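Local coordinates for protein alkylhalidase CmlS (Streptomyces venezuelae, PDB 3I3L) that binds FAD, which it holds covalently through an aspartate, and probably acts as a flavin-dependent halogenase in the biosynthesis of chloramphenicol, at residues H441-P444 with D449-E452; Y378-F383 with R431-I436; L66-M71 with F107-P112. One frame throughout, in Å; residues are numbered along the deposited sequence.

Contact 1: residues H441-P444 with D449-E452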
ATOM      1  N   HIS A 441     -18.133  -4.113  14.430  1.00 36.18           N
ATOM      2  CA  HIS A 441     -19.571  -4.436  14.310  1.00 37.11           C
ATOM      3  C   HIS A 441     -20.218  -4.368  15.695  1.00 39.14           C
ATOM      4  O   HIS A 441     -19.575  -4.611  16.739  1.00 38.99           O
ATOM      5  CB  HIS A 441     -19.800  -5.820  13.731  1.00 35.42           C
ATOM      6  CG  HIS A 441     -19.311  -5.992  12.321  1.00 37.23           C
ATOM      7  ND1 HIS A 441     -19.758  -7.013  11.499  1.00 32.12           N
ATOM      8  CD2 HIS A 441     -18.408  -5.277  11.590  1.00 36.62           C
ATOM      9  CE1 HIS A 441     -19.162  -6.914  10.322  1.00 34.21           C
ATOM     10  NE2 HIS A 441     -18.347  -5.859  10.347  1.00 36.86           N
ATOM     11  N   GLN A 442     -21.508  -4.053  15.710  1.00 41.57           N
ATOM     12  CA  GLN A 442     -22.195  -3.807  16.984  1.00 43.78           C
ATOM     13  C   GLN A 442     -22.932  -5.042  17.525  1.00 45.32           C
ATOM     14  O   GLN A 442     -23.944  -4.940  18.208  1.00 46.27           O
ATOM     15  CB  GLN A 442     -23.109  -2.604  16.833  1.00 43.56           C
ATOM     16  CG  GLN A 442     -22.367  -1.341  16.381  1.00 44.00           C
ATOM     17  CD  GLN A 442     -21.362  -0.870  17.418  1.00 46.69           C
ATOM     18  OE1 GLN A 442     -20.142  -1.020  17.239  1.00 44.71           O
ATOM     19  NE2 GLN A 442     -21.857  -0.321  18.509  1.00 45.21           N
ATOM     20  N   ARG A 443     -22.405  -6.214  17.191  1.00 46.33           N
ATOM     21  CA  ARG A 443     -22.898  -7.466  17.696  1.00 47.74           C
ATOM     22  C   ARG A 443     -21.691  -8.391  17.710  1.00 48.82           C
ATOM     23  O   ARG A 443     -20.711  -8.110  17.012  1.00 49.58           O
ATOM     24  CB  ARG A 443     -24.005  -8.008  16.760  1.00 48.08           C
ATOM     25  CG  ARG A 443     -23.510  -8.492  15.397  1.00 46.95           C
ATOM     26  CD  ARG A 443     -24.609  -8.474  14.351  1.00 48.51           C
ATOM     27  NE  ARG A 443     -25.293  -7.185  14.336  1.00 48.28           N
ATOM     28  CZ  ARG A 443     -24.905  -6.115  13.638  1.00 49.00           C
ATOM     29  NH1 ARG A 443     -23.811  -6.147  12.859  1.00 44.75           N
ATOM     30  NH2 ARG A 443     -25.622  -4.990  13.715  1.00 47.69           N
ATOM     31  N   PRO A 444     -21.777  -9.527  18.434  1.00 49.19           N
ATOM     32  CA  PRO A 444     -20.609 -10.403  18.660  1.00 48.91           C
ATOM     33  C   PRO A 444     -20.178 -11.196  17.438  1.00 47.51           C
ATOM     34  O   PRO A 444     -19.035 -11.650  17.370  1.00 45.13           O
ATOM     35  CB  PRO A 444     -21.091 -11.380  19.764  1.00 49.78           C
ATOM     36  CG  PRO A 444     -22.521 -10.872  20.175  1.00 50.98           C
ATOM     37  CD  PRO A 444     -23.017 -10.091  19.002  1.00 49.77           C
ATOM     38  N   ASP A 449     -27.161  -8.428   9.200  1.00 47.41           N
ATOM     39  CA  ASP A 449     -27.657  -7.294   9.985  1.00 47.84           C
ATOM     40  C   ASP A 449     -26.766  -6.073   9.837  1.00 47.10           C
ATOM     41  O   ASP A 449     -27.218  -4.933  10.039  1.00 48.88           O
ATOM     42  CB  ASP A 449     -27.756  -7.679  11.460  1.00 48.59           C
ATOM     43  CG  ASP A 449     -29.073  -8.382  11.798  1.00 51.16           C
ATOM     44  OD1 ASP A 449     -29.909  -8.507  10.890  1.00 54.62           O
ATOM     45  OD2 ASP A 449     -29.274  -8.790  12.968  1.00 49.69           O
ATOM     46  N   PHE A 450     -25.499  -6.310   9.493  1.00 45.46           N
ATOM     47  CA  PHE A 450     -24.487  -5.245   9.446  1.00 42.30           C
ATOM     48  C   PHE A 450     -24.778  -4.214   8.374  1.00 42.42           C
ATOM     49  O   PHE A 450     -25.001  -4.566   7.205  1.00 40.45           O
ATOM     50  CB  PHE A 450     -23.096  -5.831   9.163  1.00 40.94           C
ATOM     51  CG  PHE A 450     -22.056  -4.794   8.924  1.00 37.71           C
ATOM     52  CD1 PHE A 450     -21.413  -4.190   9.983  1.00 36.16           C
ATOM     53  CD2 PHE A 450     -21.738  -4.408   7.650  1.00 37.72           C
ATOM     54  CE1 PHE A 450     -20.488  -3.252   9.765  1.00 36.40           C
ATOM     55  CE2 PHE A 450     -20.808  -3.453   7.414  1.00 39.23           C
ATOM     56  CZ  PHE A 450     -20.166  -2.872   8.463  1.00 38.26           C
ATOM     57  N   SER A 451     -24.738  -2.941   8.773  1.00 42.16           N
ATOM     58  CA  SER A 451     -24.716  -1.831   7.828  1.00 42.36           C
ATOM     59  C   SER A 451     -23.550  -0.915   8.183  1.00 40.34           C
ATOM     60  O   SER A 451     -23.208  -0.784   9.330  1.00 42.55           O
ATOM     61  CB  SER A 451     -26.042  -1.055   7.864  1.00 41.84           C
ATOM     62  OG  SER A 451     -26.336  -0.676   9.207  1.00 44.82           O
ATOM     63  N   GLU A 452     -22.967  -0.264   7.201  1.00 40.20           N
ATOM     64  CA  GLU A 452     -21.826   0.621   7.470  1.00 40.96           C
ATOM     65  C   GLU A 452     -22.207   1.813   8.323  1.00 39.69           C
ATOM     66  O   GLU A 452     -21.364   2.402   9.004  1.00 38.66           O
ATOM     67  CB  GLU A 452     -21.134   1.044   6.167  1.00 40.88           C
ATOM     68  CG  GLU A 452     -20.391  -0.134   5.515  1.00 44.78           C
ATOM     69  CD  GLU A 452     -19.492   0.275   4.374  1.00 49.61           C
ATOM     70  OE1 GLU A 452     -19.155   1.476   4.296  1.00 51.91           O
ATOM     71  OE2 GLU A 452     -19.111  -0.604   3.560  1.00 48.94           O
TER
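H441 and F450 mark where two irregular loop segments, 441-444 and 449-452, come nearest, with CA atoms 7.0 Å apart. Neither is regular helix or strand, and the contacts between them are made largely by side chains. The imidazole of H441 and the phenyl ring of F450 form an offset stack, centroids 4.1 Å apart and planes at 22°. F450 CD1 sits over the middle of the imidazole, while H441 NE2 lies 3.4 Å from F450 CE1, above the phenyl face. A histidine suits this buried place because its faces can stack while its rim still hydrogen-bonds: NE2 is bonded to T106 OG1. Both segments belong to the long connection between helices 430-439 and 456-471, which doubles back beside strand 105-108. R443 reaches the other segment by a bend at chi3 (50°), which turns one face of its guanidinium toward D449 CB and F450 N. D449 CB lies 3.8 Å from R443 NE, and R443 NH1 lies 3.6 Å from F450 CA, at the phenyl edge, near its plane. The D449 carboxylate is no salt-bridge partner, OD2 standing 4.5 Å from R443 NE and well off the guanidinium plane; the arginine's NH1 pairs with E454 instead.

Contact 2: residues Y378-F383 with R431-I436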
ATOM      1  N   TYR A 378      -0.859  -7.849  13.911  1.00 29.82           N
ATOM      2  CA  TYR A 378      -0.494  -9.206  14.312  1.00 28.86           C
ATOM      3  C   TYR A 378      -0.470  -9.332  15.873  1.00 29.38           C
ATOM      4  O   TYR A 378      -0.961 -10.296  16.426  1.00 28.72           O
ATOM      5  CB  TYR A 378       0.817  -9.669  13.697  1.00 27.77           C
ATOM      6  CG  TYR A 378       0.683 -10.126  12.280  1.00 30.15           C
ATOM      7  CD1 TYR A 378      -0.275 -11.031  11.919  1.00 32.03           C
ATOM      8  CD2 TYR A 378       1.507  -9.645  11.283  1.00 37.05           C
ATOM      9  CE1 TYR A 378      -0.404 -11.479  10.618  1.00 29.47           C
ATOM     10  CE2 TYR A 378       1.374 -10.102   9.937  1.00 33.18           C
ATOM     11  CZ  TYR A 378       0.404 -10.993   9.641  1.00 30.68           C
ATOM     12  OH  TYR A 378       0.226 -11.467   8.331  1.00 31.76           O
ATOM     13  N   THR A 379       0.126  -8.348  16.561  1.00 29.54           N
ATOM     14  CA  THR A 379       0.141  -8.367  18.013  1.00 30.64           C
ATOM     15  C   THR A 379      -1.274  -8.473  18.649  1.00 32.20           C
ATOM     16  O   THR A 379      -1.447  -9.194  19.634  1.00 33.46           O
ATOM     17  CB  THR A 379       0.920  -7.170  18.572  1.00 29.23           C
ATOM     18  OG1 THR A 379       2.208  -7.203  17.973  1.00 30.72           O
ATOM     19  CG2 THR A 379       1.089  -7.277  20.108  1.00 29.06           C
ATOM     20  N   PHE A 380      -2.262  -7.777  18.086  1.00 33.43           N
ATOM     21  CA  PHE A 380      -3.633  -7.828  18.629  1.00 34.71           C
ATOM     22  C   PHE A 380      -4.224  -9.192  18.502  1.00 34.26           C
ATOM     23  O   PHE A 380      -4.899  -9.675  19.439  1.00 34.94           O
ATOM     24  CB  PHE A 380      -4.595  -6.838  17.929  1.00 36.03           C
ATOM     25  CG  PHE A 380      -4.199  -5.417  18.102  1.00 37.52           C
ATOM     26  CD1 PHE A 380      -3.550  -5.007  19.276  1.00 40.91           C
ATOM     27  CD2 PHE A 380      -4.456  -4.476  17.106  1.00 40.27           C
ATOM     28  CE1 PHE A 380      -3.155  -3.678  19.438  1.00 42.33           C
ATOM     29  CE2 PHE A 380      -4.086  -3.133  17.279  1.00 43.48           C
ATOM     30  CZ  PHE A 380      -3.435  -2.740  18.437  1.00 42.60           C
ATOM     31  N   ALA A 381      -3.999  -9.831  17.364  1.00 32.92           N
ATOM     32  CA  ALA A 381      -4.517 -11.201  17.216  1.00 32.71           C
ATOM     33  C   ALA A 381      -3.784 -12.208  18.102  1.00 31.79           C
ATOM     34  O   ALA A 381      -4.358 -13.235  18.473  1.00 30.52           O
ATOM     35  CB  ALA A 381      -4.466 -11.667  15.794  1.00 33.50           C
ATOM     36  N   SER A 382      -2.528 -11.909  18.424  1.00 30.97           N
ATOM     37  CA  SER A 382      -1.698 -12.843  19.173  1.00 31.54           C
ATOM     38  C   SER A 382      -2.200 -13.025  20.632  1.00 31.72           C
ATOM     39  O   SER A 382      -1.906 -14.048  21.257  1.00 31.57           O
ATOM     40  CB  SER A 382      -0.225 -12.446  19.154  1.00 29.51           C
ATOM     41  OG  SER A 382      -0.019 -11.289  19.960  1.00 31.64           O
ATOM     42  N   PHE A 383      -2.968 -12.059  21.130  1.00 31.92           N
ATOM     43  CA  PHE A 383      -3.549 -12.152  22.469  1.00 33.62           C
ATOM     44  C   PHE A 383      -4.607 -13.241  22.574  1.00 34.98           C
ATOM     45  O   PHE A 383      -4.821 -13.810  23.652  1.00 36.75           O
ATOM     46  CB  PHE A 383      -4.128 -10.802  22.890  1.00 34.14           C
ATOM     47  CG  PHE A 383      -3.062  -9.763  23.125  1.00 38.04           C
ATOM     48  CD1 PHE A 383      -2.016 -10.024  24.015  1.00 40.66           C
ATOM     49  CD2 PHE A 383      -3.092  -8.551  22.464  1.00 36.46           C
ATOM     50  CE1 PHE A 383      -1.006  -9.075  24.249  1.00 41.13           C
ATOM     51  CE2 PHE A 383      -2.060  -7.603  22.682  1.00 38.84           C
ATOM     52  CZ  PHE A 383      -1.032  -7.868  23.564  1.00 36.97           C
ATOM     53  N   ARG A 431      -2.862   3.652  16.243  1.00 55.45           N
ATOM     54  CA  ARG A 431      -3.414   3.889  14.947  1.00 54.13           C
ATOM     55  C   ARG A 431      -4.270   2.697  14.504  1.00 52.51           C
ATOM     56  O   ARG A 431      -5.273   2.885  13.813  1.00 51.83           O
ATOM     57  CB  ARG A 431      -2.316   4.157  13.958  1.00 53.94           C
ATOM     58  CG  ARG A 431      -2.709   5.034  12.805  1.00 58.30           C
ATOM     59  CD  ARG A 431      -1.534   5.246  11.822  1.00 64.23           C
ATOM     60  NE  ARG A 431      -0.324   5.758  12.480  1.00 68.06           N
ATOM     61  CZ  ARG A 431       0.132   7.014  12.406  1.00 70.79           C
ATOM     62  NH1 ARG A 431      -0.527   7.939  11.692  1.00 73.52           N
ATOM     63  NH2 ARG A 431       1.248   7.356  13.058  1.00 69.29           N
ATOM     64  N   ALA A 432      -3.889   1.490  14.940  1.00 50.04           N
ATOM     65  CA  ALA A 432      -4.547   0.293  14.502  1.00 47.27           C
ATOM     66  C   ALA A 432      -5.665  -0.001  15.429  1.00 45.92           C
ATOM     67  O   ALA A 432      -6.712  -0.579  15.045  1.00 44.06           O
ATOM     68  CB  ALA A 432      -3.596  -0.867  14.479  1.00 47.66           C
ATOM     69  N   SER A 433      -5.420   0.343  16.681  1.00 43.86           N
ATOM     70  CA  SER A 433      -6.422   0.218  17.712  1.00 42.95           C
ATOM     71  C   SER A 433      -7.634   1.094  17.331  1.00 41.48           C
ATOM     72  O   SER A 433      -8.795   0.738  17.544  1.00 40.83           O
ATOM     73  CB  SER A 433      -5.808   0.662  19.033  1.00 42.36           C
ATOM     74  OG  SER A 433      -6.440  -0.028  20.059  1.00 43.88           O
ATOM     75  N   THR A 434      -7.324   2.213  16.697  1.00 40.75           N
ATOM     76  CA  THR A 434      -8.301   3.156  16.296  1.00 40.74           C
ATOM     77  C   THR A 434      -9.169   2.572  15.204  1.00 40.08           C
ATOM     78  O   THR A 434     -10.394   2.545  15.361  1.00 38.78           O
ATOM     79  CB  THR A 434      -7.657   4.481  15.884  1.00 41.50           C
ATOM     80  OG1 THR A 434      -7.100   5.107  17.056  1.00 45.16           O
ATOM     81  CG2 THR A 434      -8.692   5.423  15.289  1.00 43.07           C
ATOM     82  N   MET A 435      -8.531   2.093  14.127  1.00 38.16           N
ATOM     83  CA  MET A 435      -9.209   1.507  13.004  1.00 37.01           C
ATOM     84  C   MET A 435     -10.172   0.418  13.442  1.00 34.35           C
ATOM     85  O   MET A 435     -11.294   0.426  13.016  1.00 33.78           O
ATOM     86  CB  MET A 435      -8.225   0.950  11.977  1.00 37.03           C
ATOM     87  CG  MET A 435      -7.625   2.004  11.026  1.00 42.70           C
ATOM     88  SD  MET A 435      -6.748   1.269   9.562  1.00 50.19           S
ATOM     89  CE  MET A 435      -7.388  -0.364   9.616  1.00 17.11           C
ATOM     90  N   ILE A 436      -9.719  -0.480  14.316  1.00 33.15           N
ATOM     91  CA  ILE A 436     -10.483  -1.630  14.747  1.00 33.89           C
ATOM     92  C   ILE A 436     -11.725  -1.186  15.488  1.00 33.94           C
ATOM     93  O   ILE A 436     -12.813  -1.697  15.217  1.00 32.11           O
ATOM     94  CB  ILE A 436      -9.651  -2.631  15.609  1.00 34.76           C
ATOM     95  CG1 ILE A 436      -8.540  -3.312  14.772  1.00 36.86           C
ATOM     96  CG2 ILE A 436     -10.547  -3.703  16.300  1.00 34.24           C
ATOM     97  CD1 ILE A 436      -7.602  -4.288  15.586  1.00 37.45           C
TER
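F380 carries an apolar contact between two helices, its ring reaching from the C-terminal part of the long helix 352-382 to the flank of helix 430-439. The short helical segments run at 67° to each other, and their axes come no nearer than 11.3 Å. A phenylalanine spans that distance, too wide for small residues. Its CG lies opposite the carbonyl carbon (chi1 -62°), which sends the ring out from its own helix toward A432, S433 and I436. A432 CB meets the ring at its edge, close to the ring plane and 3.6 Å from F380 CE2. The methyl is small enough to let the ring come near the helix backbone, with F380 CE2 3.8 Å from S433 N. One turn further on, I436 extends its longer branch, and its CD1 comes obliquely to 3.5 Å from F380 CD2. The fully extended CG1-CD1 arm of isoleucine carries a methyl farther out than alanine can. S433 adds a looser touch, its CB 4.2 Å from F380 CZ. Beyond this pair of segments, the F380 ring also meets W409 at a shallow angle, and F377 of the same long helix touches A432 and I436. A432 and I436, one turn apart with S433 beside them, form the side of helix 430-439 that receives F380 alongside F377, an apolar contact between two steeply inclined helices.

Contact 3: residues L66-M71 with F107-P112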
ATOM      1  N   LEU A  66      -8.239  -5.365  -5.124  1.00 27.05           N
ATOM      2  CA  LEU A  66      -7.672  -4.043  -5.406  1.00 25.34           C
ATOM      3  C   LEU A  66      -8.160  -2.916  -4.509  1.00 25.68           C
ATOM      4  O   LEU A  66      -9.053  -3.115  -3.646  1.00 24.46           O
ATOM      5  CB  LEU A  66      -7.920  -3.720  -6.869  1.00 26.90           C
ATOM      6  CG  LEU A  66      -7.470  -4.818  -7.871  1.00 28.77           C
ATOM      7  CD1 LEU A  66      -7.567  -4.315  -9.305  1.00 25.43           C
ATOM      8  CD2 LEU A  66      -6.021  -5.234  -7.529  1.00 31.05           C
ATOM      9  N   LEU A  67      -7.603  -1.715  -4.707  1.00 23.72           N
ATOM     10  CA  LEU A  67      -7.909  -0.586  -3.796  1.00 26.13           C
ATOM     11  C   LEU A  67      -8.355   0.646  -4.591  1.00 27.59           C
ATOM     12  O   LEU A  67      -8.035   0.797  -5.795  1.00 26.46           O
ATOM     13  CB  LEU A  67      -6.689  -0.267  -2.903  1.00 24.82           C
ATOM     14  CG  LEU A  67      -6.302  -1.322  -1.832  1.00 28.37           C
ATOM     15  CD1 LEU A  67      -4.934  -0.918  -1.109  1.00 22.62           C
ATOM     16  CD2 LEU A  67      -7.436  -1.543  -0.762  1.00 23.90           C
ATOM     17  N   PRO A  68      -9.108   1.515  -3.947  1.00 29.38           N
ATOM     18  CA  PRO A  68      -9.605   2.756  -4.589  1.00 30.57           C
ATOM     19  C   PRO A  68      -8.500   3.582  -5.205  1.00 29.49           C
ATOM     20  O   PRO A  68      -8.707   4.195  -6.269  1.00 30.33           O
ATOM     21  CB  PRO A  68     -10.233   3.536  -3.412  1.00 30.37           C
ATOM     22  CG  PRO A  68     -10.734   2.455  -2.511  1.00 32.03           C
ATOM     23  CD  PRO A  68      -9.673   1.333  -2.608  1.00 30.36           C
ATOM     24  N   GLY A  69      -7.339   3.613  -4.538  1.00 29.69           N
ATOM     25  CA  GLY A  69      -6.209   4.439  -4.999  1.00 29.22           C
ATOM     26  C   GLY A  69      -5.724   4.025  -6.381  1.00 28.22           C
ATOM     27  O   GLY A  69      -5.276   4.855  -7.173  1.00 27.33           O
ATOM     28  N   THR A  70      -5.805   2.736  -6.671  1.00 27.57           N
ATOM     29  CA  THR A  70      -5.395   2.218  -7.971  1.00 26.79           C
ATOM     30  C   THR A  70      -6.437   2.505  -9.059  1.00 27.69           C
ATOM     31  O   THR A  70      -6.048   2.775 -10.209  1.00 26.87           O
ATOM     32  CB  THR A  70      -5.170   0.684  -7.907  1.00 26.42           C
ATOM     33  OG1 THR A  70      -4.032   0.407  -7.079  1.00 24.59           O
ATOM     34  CG2 THR A  70      -4.983   0.066  -9.302  1.00 22.17           C
ATOM     35  N   MET A  71      -7.737   2.458  -8.707  1.00 27.96           N
ATOM     36  CA  MET A  71      -8.799   2.823  -9.665  1.00 29.12           C
ATOM     37  C   MET A  71      -8.660   4.296 -10.024  1.00 27.59           C
ATOM     38  O   MET A  71      -8.840   4.664 -11.161  1.00 27.16           O
ATOM     39  CB  MET A  71     -10.214   2.573  -9.114  1.00 29.65           C
ATOM     40  CG  MET A  71     -10.370   1.258  -8.316  1.00 33.36           C
ATOM     41  SD  MET A  71     -10.477  -0.162  -9.398  1.00 36.28           S
ATOM     42  CE  MET A  71      -8.827  -0.618  -9.570  1.00 31.06           C
ATOM     43  N   PHE A 107     -13.261  -2.344   7.437  1.00 33.54           N
ATOM     44  CA  PHE A 107     -12.651  -1.098   6.957  1.00 36.84           C
ATOM     45  C   PHE A 107     -13.328  -0.574   5.698  1.00 36.80           C
ATOM     46  O   PHE A 107     -13.089  -1.089   4.608  1.00 35.86           O
ATOM     47  CB  PHE A 107     -11.140  -1.276   6.706  1.00 37.92           C
ATOM     48  CG  PHE A 107     -10.429   0.009   6.285  1.00 44.08           C
ATOM     49  CD1 PHE A 107     -10.479   1.168   7.086  1.00 49.87           C
ATOM     50  CD2 PHE A 107      -9.734   0.084   5.080  1.00 50.10           C
ATOM     51  CE1 PHE A 107      -9.836   2.360   6.691  1.00 50.62           C
ATOM     52  CE2 PHE A 107      -9.054   1.295   4.691  1.00 50.49           C
ATOM     53  CZ  PHE A 107      -9.111   2.404   5.496  1.00 49.99           C
ATOM     54  N   SER A 108     -14.191   0.429   5.862  1.00 36.64           N
ATOM     55  CA  SER A 108     -15.018   0.952   4.769  1.00 38.15           C
ATOM     56  C   SER A 108     -14.186   1.756   3.818  1.00 37.75           C
ATOM     57  O   SER A 108     -13.263   2.452   4.239  1.00 38.66           O
ATOM     58  CB  SER A 108     -16.130   1.877   5.290  1.00 38.77           C
ATOM     59  OG  SER A 108     -16.865   2.408   4.183  1.00 38.91           O
ATOM     60  N   PHE A 109     -14.491   1.639   2.531  1.00 38.81           N
ATOM     61  CA  PHE A 109     -13.796   2.480   1.514  1.00 40.66           C
ATOM     62  C   PHE A 109     -14.508   3.846   1.279  1.00 42.23           C
ATOM     63  O   PHE A 109     -14.033   4.688   0.478  1.00 42.57           O
ATOM     64  CB  PHE A 109     -13.561   1.705   0.191  1.00 38.96           C
ATOM     65  CG  PHE A 109     -12.539   0.609   0.308  1.00 38.59           C
ATOM     66  CD1 PHE A 109     -11.586   0.638   1.277  1.00 38.51           C
ATOM     67  CD2 PHE A 109     -12.567  -0.454  -0.533  1.00 40.31           C
ATOM     68  CE1 PHE A 109     -10.674  -0.385   1.401  1.00 41.83           C
ATOM     69  CE2 PHE A 109     -11.632  -1.482  -0.415  1.00 43.85           C
ATOM     70  CZ  PHE A 109     -10.708  -1.449   0.567  1.00 36.49           C
ATOM     71  N   ALA A 110     -15.623   4.053   1.998  1.00 44.54           N
ATOM     72  CA  ALA A 110     -16.362   5.337   2.036  1.00 47.26           C
ATOM     73  C   ALA A 110     -15.419   6.528   1.997  1.00 50.50           C
ATOM     74  O   ALA A 110     -14.438   6.577   2.807  1.00 51.38           O
ATOM     75  CB  ALA A 110     -17.160   5.424   3.305  1.00 46.40           C
ATOM     76  N   ALA A 111     -15.701   7.465   1.068  1.00 52.40           N
ATOM     77  CA  ALA A 111     -14.960   8.744   0.948  1.00 55.69           C
ATOM     78  C   ALA A 111     -15.619   9.743  -0.070  1.00 58.09           C
ATOM     79  O   ALA A 111     -16.055   9.321  -1.167  1.00 58.60           O
ATOM     80  CB  ALA A 111     -13.475   8.497   0.585  1.00 55.05           C
ATOM     81  N   PRO A 112     -15.699  11.059   0.296  1.00 59.51           N
ATOM     82  CA  PRO A 112     -16.205  12.117  -0.619  1.00 59.83           C
ATOM     83  C   PRO A 112     -15.359  12.271  -1.884  1.00 59.79           C
ATOM     84  O   PRO A 112     -15.900  12.212  -3.000  1.00 59.93           O
ATOM     85  CB  PRO A 112     -16.104  13.402   0.223  1.00 60.25           C
ATOM     86  CG  PRO A 112     -16.105  12.928   1.670  1.00 60.63           C
ATOM     87  CD  PRO A 112     -15.318  11.619   1.620  1.00 59.83           C
TER
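A chi1 of -70° swings the F109 ring back beside its own backbone N, which points it across at L67 and P68. L67 takes a like first torsion and, with chi2 extended, brings its CD2 obliquely to 3.5 Å from F109 CZ. P68 instead lies over a face of the phenyl ring: its CD is 4.0 Å from the ring centroid and 11° off the normal, a CH-pi contact, while P68 CG sits 3.8 Å from F109 CG. Proline is well placed here, since it opens helix 68-76, where its missing N-H costs no helical bond, and its ring offers C-H groups, made slightly acidic by the nitrogen, to the phenyl face. L67 occupies the N-cap position just before it. Both segments lie within the FAD-binding region of the sequence, and the contact joins the start of this helix to the loop just after strand 105-108, close to the cofactor: the side chain of neighbouring L66 is about 4 Å from FAD and from that of V328, an FAD-binding residue. As the chain leaves the strand, S108 forms an ST turn, its OG accepting from A110 N at 3.0 Å (angle at the hydrogen 155°). This turn brackets F109, whose side chain also touches K91 and V585.

In the fold
From the N terminus, contact 3 comes first: it closes a loop of 35 residues that includes helix 80-86 and strand 89-97, and ties helix 68-76 to the loop just after strand 105-108. Contact 2 follows, joining helix 352-382 to helix 430-439 across 47 residues, some of them not modelled. Contact 1 then closes a tight loop of four residues just after helix 430-439. The three lie in series, with none nested or crossed. Strand 105-108 is their meeting ground: E452 of contact 1 probably hydrogen-bonds to S108 of contact 3, and M435 of contact 2 packs on F107. Contacts 1 and 2 do not touch, their nearest atoms being about 6 Å apart.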